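Local coordinates for uncharacterized protein ycf41 (Synechococcus elongatus PCC 6301, PDB 3KOJ) that probably binds single-stranded DNA through an OB-fold domain of the single-strand binding protein family, at residues B[77-82]-B[99-104]. The protein carries 1 engineered substitution. Sequence-based numbering, arbitrary orientation.
Sequences VVLEGR and TELTVT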
loop_
_atom_site.group_PDB
_atom_site.type_symbol
_atom_site.label_atom_id
_atom_site.label_comp_id
_atom_site.label_asym_id
_atom_site.label_seq_id
_atom_site.Cartn_x
_atom_site.Cartn_y
_atom_site.Cartn_z
ATOM N N VAL B 77 -4.364 5.851 14.953
ATOM C CA VAL B 77 -4.235 4.477 14.492
ATOM C C VAL B 77 -3.834 4.395 13.028
ATOM O O VAL B 77 -3.766 5.411 12.329
ATOM C CB VAL B 77 -5.585 3.729 14.641
ATOM C CG1 VAL B 77 -6.016 3.711 16.100
ATOM C CG2 VAL B 77 -6.670 4.423 13.790
ATOM N N VAL B 78 -3.524 3.182 12.586
ATOM C CA VAL B 78 -3.235 2.937 11.178
ATOM C C VAL B 78 -4.288 1.913 10.790
ATOM O O VAL B 78 -4.440 0.886 11.456
ATOM C CB VAL B 78 -1.856 2.308 10.914
ATOM C CG1 VAL B 78 -1.745 1.962 9.420
ATOM C CG2 VAL B 78 -0.752 3.279 11.291
ATOM N N LEU B 79 -5.019 2.195 9.722
ATOM C CA LEU B 79 -6.061 1.288 9.268
ATOM C C LEU B 79 -5.722 0.747 7.887
ATOM O O LEU B 79 -5.183 1.470 7.054
ATOM C CB LEU B 79 -7.402 2.035 9.192
ATOM C CG LEU B 79 -7.874 2.703 10.484
ATOM C CD1 LEU B 79 -8.924 3.763 10.162
ATOM C CD2 LEU B 79 -8.425 1.649 11.439
ATOM N N GLU B 80 -6.020 -0.531 7.665
ATOM C CA GLU B 80 -5.814 -1.157 6.360
ATOM C C GLU B 80 -7.185 -1.666 5.945
ATOM O O GLU B 80 -7.840 -2.368 6.714
ATOM C CB GLU B 80 -4.865 -2.354 6.436
ATOM C CG GLU B 80 -4.716 -3.061 5.079
ATOM C CD GLU B 80 -4.016 -4.409 5.177
ATOM O OE1 GLU B 80 -3.810 -4.894 6.308
ATOM O OE2 GLU B 80 -3.682 -4.989 4.122
ATOM N N GLY B 81 -7.620 -1.321 4.737
ATOM C CA GLY B 81 -8.921 -1.776 4.292
ATOM C C GLY B 81 -9.177 -1.511 2.824
ATOM O O GLY B 81 -8.251 -1.219 2.062
ATOM N N ARG B 82 -10.440 -1.622 2.429
ATOM C CA ARG B 82 -10.833 -1.398 1.045
ATOM C C ARG B 82 -11.775 -0.205 0.986
ATOM O O ARG B 82 -12.674 -0.069 1.821
ATOM C CB ARG B 82 -11.526 -2.647 0.476
ATOM C CG ARG B 82 -10.616 -3.879 0.394
ATOM C CD ARG B 82 -11.351 -5.102 -0.155
ATOM N NE ARG B 82 -11.756 -4.944 -1.552
ATOM C CZ ARG B 82 -10.997 -5.250 -2.604
ATOM N NH1 ARG B 82 -9.776 -5.742 -2.430
ATOM N NH2 ARG B 82 -11.462 -5.062 -3.834
ATOM N N THR B 99 -18.837 7.726 1.251
ATOM C CA THR B 99 -17.559 7.029 1.190
ATOM C C THR B 99 -17.253 6.373 2.529
ATOM O O THR B 99 -17.652 6.866 3.583
ATOM C CB THR B 99 -16.408 8.003 0.870
ATOM O OG1 THR B 99 -16.648 8.630 -0.395
ATOM C CG2 THR B 99 -15.076 7.266 0.822
ATOM N N GLU B 100 -16.551 5.250 2.487
ATOM C CA GLU B 100 -16.177 4.589 3.720
ATOM C C GLU B 100 -15.071 3.580 3.479
ATOM O O GLU B 100 -14.880 3.092 2.366
ATOM C CB GLU B 100 -17.398 3.929 4.381
ATOM C CG GLU B 100 -17.845 2.600 3.817
ATOM C CD GLU B 100 -19.136 2.116 4.466
ATOM O OE1 GLU B 100 -19.368 0.891 4.496
ATOM O OE2 GLU B 100 -19.926 2.963 4.936
ATOM N N LEU B 101 -14.319 3.309 4.534
ATOM C CA LEU B 101 -13.222 2.360 4.475
ATOM C C LEU B 101 -13.671 1.117 5.220
ATOM O O LEU B 101 -13.990 1.182 6.409
ATOM C CB LEU B 101 -11.980 2.938 5.161
ATOM C CG LEU B 101 -10.729 2.050 5.181
ATOM C CD1 LEU B 101 -10.143 1.958 3.779
ATOM C CD2 LEU B 101 -9.702 2.628 6.147
ATOM N N THR B 102 -13.729 -0.009 4.518
ATOM C CA THR B 102 -14.105 -1.262 5.155
ATOM C C THR B 102 -12.776 -1.840 5.625
ATOM O O THR B 102 -11.969 -2.316 4.828
ATOM C CB THR B 102 -14.781 -2.208 4.165
ATOM O OG1 THR B 102 -15.894 -1.535 3.560
ATOM C CG2 THR B 102 -15.283 -3.448 4.887
ATOM N N VAL B 103 -12.557 -1.772 6.930
ATOM C CA VAL B 103 -11.312 -2.215 7.537
ATOM C C VAL B 103 -11.053 -3.710 7.618
ATOM O O VAL B 103 -11.941 -4.492 7.949
ATOM C CB VAL B 103 -11.191 -1.619 8.958
ATOM C CG1 VAL B 103 -9.956 -2.164 9.666
ATOM C CG2 VAL B 103 -11.115 -0.115 8.863
ATOM N N THR B 104 -9.812 -4.091 7.321
ATOM C CA THR B 104 -9.385 -5.484 7.393
ATOM C C THR B 104 -8.534 -5.644 8.653
ATOM O O THR B 104 -8.672 -6.615 9.395
ATOM C CB THR B 104 -8.506 -5.876 6.183
ATOM O OG1 THR B 104 -9.208 -5.600 4.965
ATOM C CG2 THR B 104 -8.157 -7.354 6.239
#
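The peptide between Gly81 and Arg82 is the flat group at the centre of this contact: CD1 of Leu101 stands almost directly over one face, 3.7 Å from Gly81 C, while Thr102 O lies practically in the peptide plane, at the N-H edge of Arg82. The two segments are antiparallel neighbours in the curled sheet of an OB fold, strands 76-84 and 100-103, and they cross steeply, their short axes at 106°. Pairing between the two segments is short. Arg82 and Thr102 form a hydrogen-bonded pair, Arg82 N to Thr102 O at 2.9 Å, with the return bond from Thr102 N to Arg82 O. The first donor stands 31° off the plane of the Thr102 carbonyl; the donor of the return bond is tilted less from the plane of its own acceptor. Gly81 opposes Val103 as a non-hydrogen-bonded pair, and its bare CA lies 3.1 Å from Thr102 O, a closeness suited to a residue without a side chain. Leu79 meets two side chains: its CB touches Leu101 CD2, and its CD2 touches Val103 CG2 at 4.1 Å, the side chains of Leu79 and Val103 crossing at about a right angle. With CG anti to the backbone N (chi1 -180°), Leu101 carries its methyls back to the facing strand. Leu79 and Val103 also pack on Val57, and Leu101 on Cys14, tying the pair to strands 53-60 and 12-28. The carboxylate of Glu80 is turned to Arg105 in a salt bridge, and the guanidinium of Arg82 leads away to His10 O. At Thr104 the chain turns a corner towards strand 105-107. Here Thr104 N approaches Glu80 O in the carbonyl plane, 2.7 Å away, with a nearly straight N-H...O. Val103 CG1 touches the same oxygen, Glu80 O, at 3.6 Å.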